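Local atomic coordinates of monoglyceride lipase (Saccharomyces cerevisiae, PDB entry 4ZWN), a protein that hydrolyses monoacylglycerols to free fatty acid and glycerol, preferring monounsaturated substrates, and also takes part in breaking down fatty acid ethyl esters. Residues A[25-30]-A[77-82]; A[177-182]-A[272-277]. The protein carries 2 engineered substitutions. All blocks are in the same frame, centred on the assembly; numbering follows the deposited sequence.

Contact 1: residues A[25-30]-A[77-82]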
ATOM      1  N   TYR A  25       9.662  17.714   5.805  1.00 46.04           N
ATOM      2  CA  TYR A  25       9.806  16.371   5.260  1.00 47.21           C
ATOM      3  C   TYR A  25      11.282  15.984   5.253  1.00 47.66           C
ATOM      4  O   TYR A  25      12.076  16.573   4.520  1.00 53.50           O
ATOM      5  CB  TYR A  25       9.210  16.300   3.851  1.00 40.72           C
ATOM      6  CG  TYR A  25       9.176  14.914   3.245  1.00 45.80           C
ATOM      7  CD1 TYR A  25       8.533  13.864   3.888  1.00 46.76           C
ATOM      8  CD2 TYR A  25       9.769  14.661   2.014  1.00 48.67           C
ATOM      9  CE1 TYR A  25       8.495  12.599   3.329  1.00 43.10           C
ATOM     10  CE2 TYR A  25       9.736  13.403   1.447  1.00 43.65           C
ATOM     11  CZ  TYR A  25       9.099  12.375   2.107  1.00 44.71           C
ATOM     12  OH  TYR A  25       9.068  11.122   1.541  1.00 44.59           O
ATOM     13  N   PRO A  26      11.653  14.994   6.079  1.00 44.75           N
ATOM     14  CA  PRO A  26      13.052  14.621   6.322  1.00 45.35           C
ATOM     15  C   PRO A  26      13.798  14.171   5.070  1.00 44.59           C
ATOM     16  O   PRO A  26      15.020  14.291   5.017  1.00 52.11           O
ATOM     17  CB  PRO A  26      12.935  13.459   7.318  1.00 43.08           C
ATOM     18  CG  PRO A  26      11.599  13.637   7.955  1.00 38.82           C
ATOM     19  CD  PRO A  26      10.724  14.167   6.865  1.00 43.51           C
ATOM     20  N   TYR A  27      13.077  13.661   4.079  1.00 47.86           N
ATOM     21  CA  TYR A  27      13.725  13.116   2.892  1.00 45.15           C
ATOM     22  C   TYR A  27      13.869  14.159   1.787  1.00 47.51           C
ATOM     23  O   TYR A  27      12.945  14.926   1.510  1.00 48.36           O
ATOM     24  CB  TYR A  27      12.953  11.901   2.369  1.00 40.81           C
ATOM     25  CG  TYR A  27      13.522  11.334   1.087  1.00 41.00           C
ATOM     26  CD1 TYR A  27      14.713  10.621   1.087  1.00 39.78           C
ATOM     27  CD2 TYR A  27      12.865  11.513  -0.123  1.00 38.06           C
ATOM     28  CE1 TYR A  27      15.237  10.105  -0.082  1.00 35.93           C
ATOM     29  CE2 TYR A  27      13.380  11.000  -1.296  1.00 35.81           C
ATOM     30  CZ  TYR A  27      14.565  10.299  -1.271  1.00 35.19           C
ATOM     31  OH  TYR A  27      15.077   9.789  -2.442  1.00 40.12           O
ATOM     32  N   LYS A  28      15.044  14.175   1.167  1.00 43.38           N
ATOM     33  CA  LYS A  28      15.328  15.059   0.045  1.00 40.52           C
ATOM     34  C   LYS A  28      15.154  14.306  -1.269  1.00 38.82           C
ATOM     35  O   LYS A  28      15.926  13.397  -1.570  1.00 45.92           O
ATOM     36  CB  LYS A  28      16.751  15.617   0.145  1.00 41.28           C
ATOM     37  CG  LYS A  28      17.070  16.342   1.448  1.00 41.31           C
ATOM     38  CD  LYS A  28      16.405  17.708   1.499  1.00 50.14           C
ATOM     39  CE  LYS A  28      17.146  18.651   2.434  1.00 48.68           C
ATOM     40  NZ  LYS A  28      16.570  20.026   2.398  1.00 51.43           N
ATOM     41  N   VAL A  29      14.138  14.673  -2.042  1.00 42.35           N
ATOM     42  CA  VAL A  29      13.895  14.028  -3.327  1.00 37.85           C
ATOM     43  C   VAL A  29      15.033  14.355  -4.289  1.00 41.30           C
ATOM     44  O   VAL A  29      15.458  15.504  -4.392  1.00 42.06           O
ATOM     45  CB  VAL A  29      12.545  14.461  -3.934  1.00 42.37           C
ATOM     46  CG1 VAL A  29      12.300  13.751  -5.259  1.00 39.61           C
ATOM     47  CG2 VAL A  29      11.415  14.177  -2.960  1.00 32.18           C
ATOM     48  N   GLN A  30      15.532  13.334  -4.981  1.00 43.06           N
ATOM     49  CA  GLN A  30      16.694  13.492  -5.847  1.00 41.60           C
ATOM     50  C   GLN A  30      16.312  13.702  -7.308  1.00 44.87           C
ATOM     51  O   GLN A  30      17.096  14.245  -8.087  1.00 42.25           O
ATOM     52  CB  GLN A  30      17.610  12.276  -5.717  1.00 37.54           C
ATOM     53  CG  GLN A  30      17.990  11.963  -4.285  1.00 44.10           C
ATOM     54  CD  GLN A  30      18.800  10.694  -4.165  1.00 46.99           C
ATOM     55  OE1 GLN A  30      19.579  10.357  -5.057  1.00 50.06           O
ATOM     56  NE2 GLN A  30      18.615   9.977  -3.063  1.00 43.41           N
ATOM     57  N   GLN A  77       4.644   8.345  -0.385  1.00 37.44           N
ATOM     58  CA  GLN A  77       5.335   7.416  -1.269  1.00 34.66           C
ATOM     59  C   GLN A  77       6.411   8.094  -2.119  1.00 36.60           C
ATOM     60  O   GLN A  77       6.969   7.469  -3.022  1.00 35.64           O
ATOM     61  CB  GLN A  77       4.331   6.696  -2.170  1.00 31.07           C
ATOM     62  CG  GLN A  77       3.962   5.308  -1.674  1.00 28.04           C
ATOM     63  CD  GLN A  77       3.404   5.324  -0.265  1.00 31.70           C
ATOM     64  OE1 GLN A  77       4.090   4.974   0.696  1.00 29.21           O
ATOM     65  NE2 GLN A  77       2.146   5.728  -0.135  1.00 27.99           N
ATOM     66  N   PHE A  78       6.708   9.359  -1.824  1.00 30.68           N
ATOM     67  CA  PHE A  78       7.761  10.082  -2.538  1.00 35.97           C
ATOM     68  C   PHE A  78       9.104   9.370  -2.435  1.00 34.75           C
ATOM     69  O   PHE A  78       9.799   9.189  -3.433  1.00 32.94           O
ATOM     70  CB  PHE A  78       7.912  11.510  -2.007  1.00 37.64           C
ATOM     71  CG  PHE A  78       6.919  12.485  -2.575  1.00 40.02           C
ATOM     72  CD1 PHE A  78       5.902  12.056  -3.414  1.00 39.83           C
ATOM     73  CD2 PHE A  78       7.012  13.835  -2.280  1.00 40.27           C
ATOM     74  CE1 PHE A  78       4.987  12.955  -3.939  1.00 34.69           C
ATOM     75  CE2 PHE A  78       6.105  14.737  -2.803  1.00 41.85           C
ATOM     76  CZ  PHE A  78       5.092  14.295  -3.632  1.00 38.48           C
ATOM     77  N   ARG A  79       9.459   8.978  -1.216  1.00 35.15           N
ATOM     78  CA  ARG A  79      10.729   8.320  -0.939  1.00 34.84           C
ATOM     79  C   ARG A  79      10.891   7.063  -1.791  1.00 36.15           C
ATOM     80  O   ARG A  79      11.961   6.805  -2.341  1.00 33.01           O
ATOM     81  CB  ARG A  79      10.821   7.983   0.551  1.00 39.13           C
ATOM     82  CG  ARG A  79      12.212   7.690   1.087  1.00 35.00           C
ATOM     83  CD  ARG A  79      12.123   7.389   2.582  1.00 44.02           C
ATOM     84  NE  ARG A  79      13.422   7.163   3.210  1.00 49.94           N
ATOM     85  CZ  ARG A  79      13.584   6.859   4.496  1.00 46.16           C
ATOM     86  NH1 ARG A  79      12.526   6.743   5.290  1.00 32.23           N
ATOM     87  NH2 ARG A  79      14.800   6.669   4.991  1.00 45.67           N
ATOM     88  N   LEU A  80       9.814   6.293  -1.917  1.00 36.27           N
ATOM     89  CA  LEU A  80       9.847   5.054  -2.687  1.00 35.35           C
ATOM     90  C   LEU A  80       9.928   5.318  -4.189  1.00 34.45           C
ATOM     91  O   LEU A  80      10.748   4.725  -4.889  1.00 39.75           O
ATOM     92  CB  LEU A  80       8.616   4.205  -2.377  1.00 32.03           C
ATOM     93  CG  LEU A  80       8.482   2.910  -3.174  1.00 37.20           C
ATOM     94  CD1 LEU A  80       9.696   2.011  -2.950  1.00 33.51           C
ATOM     95  CD2 LEU A  80       7.193   2.195  -2.796  1.00 30.76           C
ATOM     96  N   MET A  81       9.069   6.208  -4.674  1.00 30.19           N
ATOM     97  CA  MET A  81       9.018   6.540  -6.093  1.00 33.81           C
ATOM     98  C   MET A  81      10.313   7.187  -6.578  1.00 34.70           C
ATOM     99  O   MET A  81      10.732   6.976  -7.718  1.00 31.31           O
ATOM    100  CB  MET A  81       7.830   7.461  -6.377  1.00 34.98           C
ATOM    101  CG  MET A  81       6.484   6.806  -6.128  1.00 33.61           C
ATOM    102  SD  MET A  81       5.056   7.790  -6.623  1.00 28.91           S
ATOM    103  CE  MET A  81       5.069   9.066  -5.366  1.00 28.59           C
ATOM    104  N   ASP A  82      10.944   7.972  -5.710  1.00 36.92           N
ATOM    105  CA  ASP A  82      12.206   8.621  -6.045  1.00 33.47           C
ATOM    106  C   ASP A  82      13.304   7.585  -6.283  1.00 35.29           C
ATOM    107  O   ASP A  82      14.026   7.654  -7.277  1.00 40.38           O
ATOM    108  CB  ASP A  82      12.623   9.593  -4.938  1.00 34.59           C
ATOM    109  CG  ASP A  82      13.732  10.538  -5.375  1.00 40.33           C
ATOM    110  OD1 ASP A  82      13.717  10.975  -6.548  1.00 31.86           O
ATOM    111  OD2 ASP A  82      14.618  10.846  -4.548  1.00 34.75           O
TER
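Tyr-27 and Asp-82 join the N-terminal lead-in of this alpha/beta hydrolase to helix 78-86, which follows strand 62-67. Tyr-27 is worth tracing outward. From CB the ring heads for the helix, CG anti to the backbone N (chi1 176°), and the helix receives it with the aliphatic part of Arg-79. CG of Arg-79 sits over the middle of one ring face, 3.8 Å from the centroid and 10° off the normal, a clear CH-pi contact. Further out on the ring, CE2 lies 3.8 Å from CA of Arg-79, so the ring also reaches the helix backbone at this residue. CZ already approaches OD2 of Asp-82 near the ring plane, and OH donates to that oxygen. The modelled separation between Tyr-27 OH and Asp-82 OD2, 2.4 Å, is very short, and its exact length is doubtful.

OD2 carries a second bond. The backbone N of Gln-30 reaches it at 2.7 Å with a nearly straight N-H (168°), meeting the syn side somewhat out of the carboxylate plane. The other oxygen, OD1, is hydrogen-bonded to Thr-31. Three bonds thus grip this buried carboxylate, two at OD2 and one at OD1. The extended Arg-79 chain carries its guanidinium past Tyr-27 to the backbone O of Glu-308 and a salt bridge with Asp-310, and this probably helps to hold CG against the Tyr-27 face.

Upstream, OH of Tyr-25 comes to the first turn of the helix, 3.5 Å from N of Arg-79 and close to CB of Phe-78; its ring is also packed edge-to-face with Phe-219 of helix 214-222. Downstream, Val-29 splits its two methyls: CG2 lies a loose 4.5 Å from CD2 of Phe-78, while CG1 is 3.4 Å from OD1 of Asp-82.

Contact 2: residues A[177-182]-A[272-277]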
ATOM      1  N   PRO A 177      -1.648  -7.428  18.581  1.00 31.59           N
ATOM      2  CA  PRO A 177      -2.291  -7.340  19.900  1.00 31.14           C
ATOM      3  C   PRO A 177      -2.093  -5.989  20.588  1.00 29.08           C
ATOM      4  O   PRO A 177      -2.999  -5.501  21.262  1.00 30.56           O
ATOM      5  CB  PRO A 177      -1.605  -8.454  20.693  1.00 29.94           C
ATOM      6  CG  PRO A 177      -1.258  -9.466  19.665  1.00 35.24           C
ATOM      7  CD  PRO A 177      -0.892  -8.684  18.429  1.00 32.87           C
ATOM      8  N   HIS A 178      -0.920  -5.393  20.404  1.00 30.35           N
ATOM      9  CA  HIS A 178      -0.621  -4.091  20.985  1.00 27.89           C
ATOM     10  C   HIS A 178      -1.600  -3.026  20.501  1.00 34.49           C
ATOM     11  O   HIS A 178      -2.032  -2.171  21.273  1.00 33.34           O
ATOM     12  CB  HIS A 178       0.809  -3.681  20.646  1.00 32.07           C
ATOM     13  CG  HIS A 178       1.197  -2.342  21.181  1.00 41.81           C
ATOM     14  ND1 HIS A 178       0.985  -1.170  20.486  1.00 35.92           N
ATOM     15  CD2 HIS A 178       1.791  -1.985  22.345  1.00 42.80           C
ATOM     16  CE1 HIS A 178       1.429  -0.151  21.199  1.00 38.58           C
ATOM     17  NE2 HIS A 178       1.923  -0.618  22.330  1.00 41.35           N
ATOM     18  N   THR A 179      -1.949  -3.086  19.220  1.00 33.78           N
ATOM     19  CA  THR A 179      -2.893  -2.135  18.643  1.00 30.66           C
ATOM     20  C   THR A 179      -4.328  -2.433  19.082  1.00 28.50           C
ATOM     21  O   THR A 179      -5.095  -1.518  19.382  1.00 31.91           O
ATOM     22  CB  THR A 179      -2.806  -2.128  17.100  1.00 31.83           C
ATOM     23  OG1 THR A 179      -1.535  -1.601  16.699  1.00 34.30           O
ATOM     24  CG2 THR A 179      -3.909  -1.265  16.496  1.00 26.50           C
ATOM     25  N   MET A 180      -4.687  -3.713  19.133  1.00 26.09           N
ATOM     26  CA  MET A 180      -6.042  -4.095  19.524  1.00 33.30           C
ATOM     27  C   MET A 180      -6.322  -3.774  20.993  1.00 35.87           C
ATOM     28  O   MET A 180      -7.436  -3.387  21.346  1.00 39.21           O
ATOM     29  CB  MET A 180      -6.278  -5.581  19.254  1.00 31.66           C
ATOM     30  CG  MET A 180      -6.014  -5.984  17.813  1.00 38.29           C
ATOM     31  SD  MET A 180      -6.439  -7.700  17.456  1.00 41.35           S
ATOM     32  CE  MET A 180      -8.226  -7.604  17.488  1.00 35.09           C
ATOM     33  N   TYR A 181      -5.309  -3.925  21.841  1.00 31.47           N
ATOM     34  CA  TYR A 181      -5.438  -3.602  23.262  1.00 32.10           C
ATOM     35  C   TYR A 181      -5.520  -2.096  23.524  1.00 39.51           C
ATOM     36  O   TYR A 181      -6.309  -1.652  24.355  1.00 40.16           O
ATOM     37  CB  TYR A 181      -4.267  -4.194  24.053  1.00 31.62           C
ATOM     38  CG  TYR A 181      -4.496  -5.607  24.551  1.00 32.42           C
ATOM     39  CD1 TYR A 181      -4.568  -6.675  23.667  1.00 30.07           C
ATOM     40  CD2 TYR A 181      -4.628  -5.872  25.908  1.00 27.84           C
ATOM     41  CE1 TYR A 181      -4.773  -7.966  24.118  1.00 33.44           C
ATOM     42  CE2 TYR A 181      -4.832  -7.158  26.367  1.00 31.74           C
ATOM     43  CZ  TYR A 181      -4.903  -8.201  25.467  1.00 27.48           C
ATOM     44  OH  TYR A 181      -5.104  -9.485  25.914  1.00 32.36           O
ATOM     45  N   ASN A 182      -4.706  -1.315  22.818  1.00 37.31           N
ATOM     46  CA  ASN A 182      -4.624   0.121  23.071  1.00 38.03           C
ATOM     47  C   ASN A 182      -5.616   0.947  22.268  1.00 39.79           C
ATOM     48  O   ASN A 182      -5.942   2.071  22.641  1.00 40.60           O
ATOM     49  CB  ASN A 182      -3.215   0.629  22.787  1.00 34.89           C
ATOM     50  CG  ASN A 182      -2.213   0.140  23.800  1.00 47.15           C
ATOM     51  OD1 ASN A 182      -1.261  -0.557  23.454  1.00 50.14           O
ATOM     52  ND2 ASN A 182      -2.419   0.500  25.061  1.00 51.66           N
ATOM     53  N   ASP A 272       6.983  -4.560  13.991  1.00 32.02           N
ATOM     54  CA  ASP A 272       5.702  -3.954  13.657  1.00 34.20           C
ATOM     55  C   ASP A 272       4.659  -4.316  14.715  1.00 34.46           C
ATOM     56  O   ASP A 272       4.297  -5.482  14.872  1.00 31.66           O
ATOM     57  CB  ASP A 272       5.242  -4.406  12.268  1.00 33.10           C
ATOM     58  CG  ASP A 272       4.073  -3.593  11.734  1.00 32.54           C
ATOM     59  OD1 ASP A 272       3.347  -2.967  12.536  1.00 34.31           O
ATOM     60  OD2 ASP A 272       3.874  -3.591  10.503  1.00 32.41           O
ATOM     61  N   THR A 273       4.187  -3.311  15.444  1.00 33.10           N
ATOM     62  CA  THR A 273       3.187  -3.533  16.482  1.00 34.34           C
ATOM     63  C   THR A 273       1.839  -2.959  16.067  1.00 33.81           C
ATOM     64  O   THR A 273       0.929  -2.828  16.884  1.00 32.06           O
ATOM     65  CB  THR A 273       3.612  -2.914  17.821  1.00 35.10           C
ATOM     66  OG1 THR A 273       3.939  -1.531  17.626  1.00 35.29           O
ATOM     67  CG2 THR A 273       4.823  -3.646  18.381  1.00 31.43           C
ATOM     68  N   ILE A 274       1.721  -2.619  14.787  1.00 39.58           N
ATOM     69  CA  ILE A 274       0.456  -2.162  14.225  1.00 35.00           C
ATOM     70  C   ILE A 274      -0.220  -3.320  13.496  1.00 34.72           C
ATOM     71  O   ILE A 274      -1.323  -3.729  13.855  1.00 32.08           O
ATOM     72  CB  ILE A 274       0.659  -0.969  13.273  1.00 33.64           C
ATOM     73  CG1 ILE A 274       1.234   0.221  14.047  1.00 35.92           C
ATOM     74  CG2 ILE A 274      -0.652  -0.583  12.604  1.00 28.02           C
ATOM     75  CD1 ILE A 274       1.442   1.464  13.211  1.00 33.09           C
ATOM     76  N   ASN A 275       0.450  -3.849  12.476  1.00 34.22           N
ATOM     77  CA  ASN A 275      -0.011  -5.057  11.798  1.00 33.78           C
ATOM     78  C   ASN A 275       0.860  -6.250  12.178  1.00 30.78           C
ATOM     79  O   ASN A 275       2.076  -6.217  12.007  1.00 34.98           O
ATOM     80  CB  ASN A 275      -0.009  -4.867  10.279  1.00 30.04           C
ATOM     81  CG  ASN A 275      -1.003  -3.818   9.820  1.00 31.80           C
ATOM     82  OD1 ASN A 275      -1.909  -3.438  10.562  1.00 37.65           O
ATOM     83  ND2 ASN A 275      -0.844  -3.348   8.587  1.00 30.96           N
ATOM     84  N   ASP A 276       0.235  -7.302  12.696  1.00 28.66           N
ATOM     85  CA  ASP A 276       0.973  -8.463  13.179  1.00 27.55           C
ATOM     86  C   ASP A 276       1.690  -9.200  12.052  1.00 29.42           C
ATOM     87  O   ASP A 276       1.079  -9.542  11.036  1.00 29.27           O
ATOM     88  CB  ASP A 276       0.034  -9.424  13.908  1.00 26.07           C
ATOM     89  CG  ASP A 276       0.759 -10.301  14.913  1.00 30.97           C
ATOM     90  OD1 ASP A 276       1.855 -10.805  14.598  1.00 28.30           O
ATOM     91  OD2 ASP A 276       0.231 -10.481  16.030  1.00 39.30           O
ATOM     92  N   PRO A 277       2.998  -9.447  12.231  1.00 28.90           N
ATOM     93  CA  PRO A 277       3.779 -10.264  11.296  1.00 32.75           C
ATOM     94  C   PRO A 277       3.197 -11.667  11.116  1.00 29.23           C
ATOM     95  O   PRO A 277       3.480 -12.314  10.108  1.00 30.42           O
ATOM     96  CB  PRO A 277       5.159 -10.323  11.954  1.00 31.77           C
ATOM     97  CG  PRO A 277       5.242  -9.067  12.749  1.00 29.01           C
ATOM     98  CD  PRO A 277       3.851  -8.836  13.268  1.00 28.75           C
TER
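Helix 177-182 and the loop 272-277 draw together at His-178 and Thr-179, with CA of Thr-179 5.5 Å from CA of Ile-274 and CA of His-178 5.9 Å from CA of Thr-273. One hydrogen bond spans the gap: Thr-179 OG1 donates to the backbone O of Thr-273 at 2.8 Å. The hydroxyl arrives in the carbonyl plane on a lone pair, with a C=O...donor angle of 132°. A chi1 of -67° places OG1 beside its own backbone N and anti to the carbonyl carbon, and this turns it to the loop, where it also lies 3.2 Å from CA of Ile-274.

Next to this bond, His-178 lays its CB 4.1 Å from CB of Thr-273, the two side chains crossing at a slant. In the alpha/beta hydrolase fold this is the loop, here after strand 264-269, that carries the acid: Asp-272, probably of the Ser-His-Asp charge relay. OD1 of Asp-272 accepts from the backbone N of Ile-274 at 2.8 Å, nearly along its C-O axis, which makes an Asx turn; it also accepts from the backbone N of Asn-275, from above the carboxylate plane, which extends the turn to an Asx motif. Its OD2 is hydrogen-bonded to His-302 ND1, so one carboxylate both holds the turn and meets the histidine. The amide of Asn-275 reaches Ser-144, ND2 bonding to OG of this probable nucleophile and to Gly-170 O.

At the far end of the loop Asp-276 is the N-cap of helix 277-286, its OD1 accepting from the backbone N of Lys-278. Its other oxygen, OD2, lies 3.2 Å from CD of Pro-177, and the two side chains meet at about a right angle.

In the fold
Starting from the N terminus, contact 1 closes the first loop: the 46 residues between 25-30 and 77-82 include strands 37-41, 44-51 and 62-67, so the lead-in is pinned to the helix that follows the third of them. Contact 2 opens only after that loop has closed. Its 89 intervening residues hold helices 185-191, 207-210, 214-222, 233-248 and 253-257, and it ties helix 177-182, after strand 165-169, to the loop after the neighbouring strand 264-269. The two are in series, neither nested nor crossing, with centres about 27 Å apart. The side chain of His-302, probably of the charge relay, is about 4 Å from that of Ile-274 in contact 2 and about 12 Å from that of Arg-79 in contact 1.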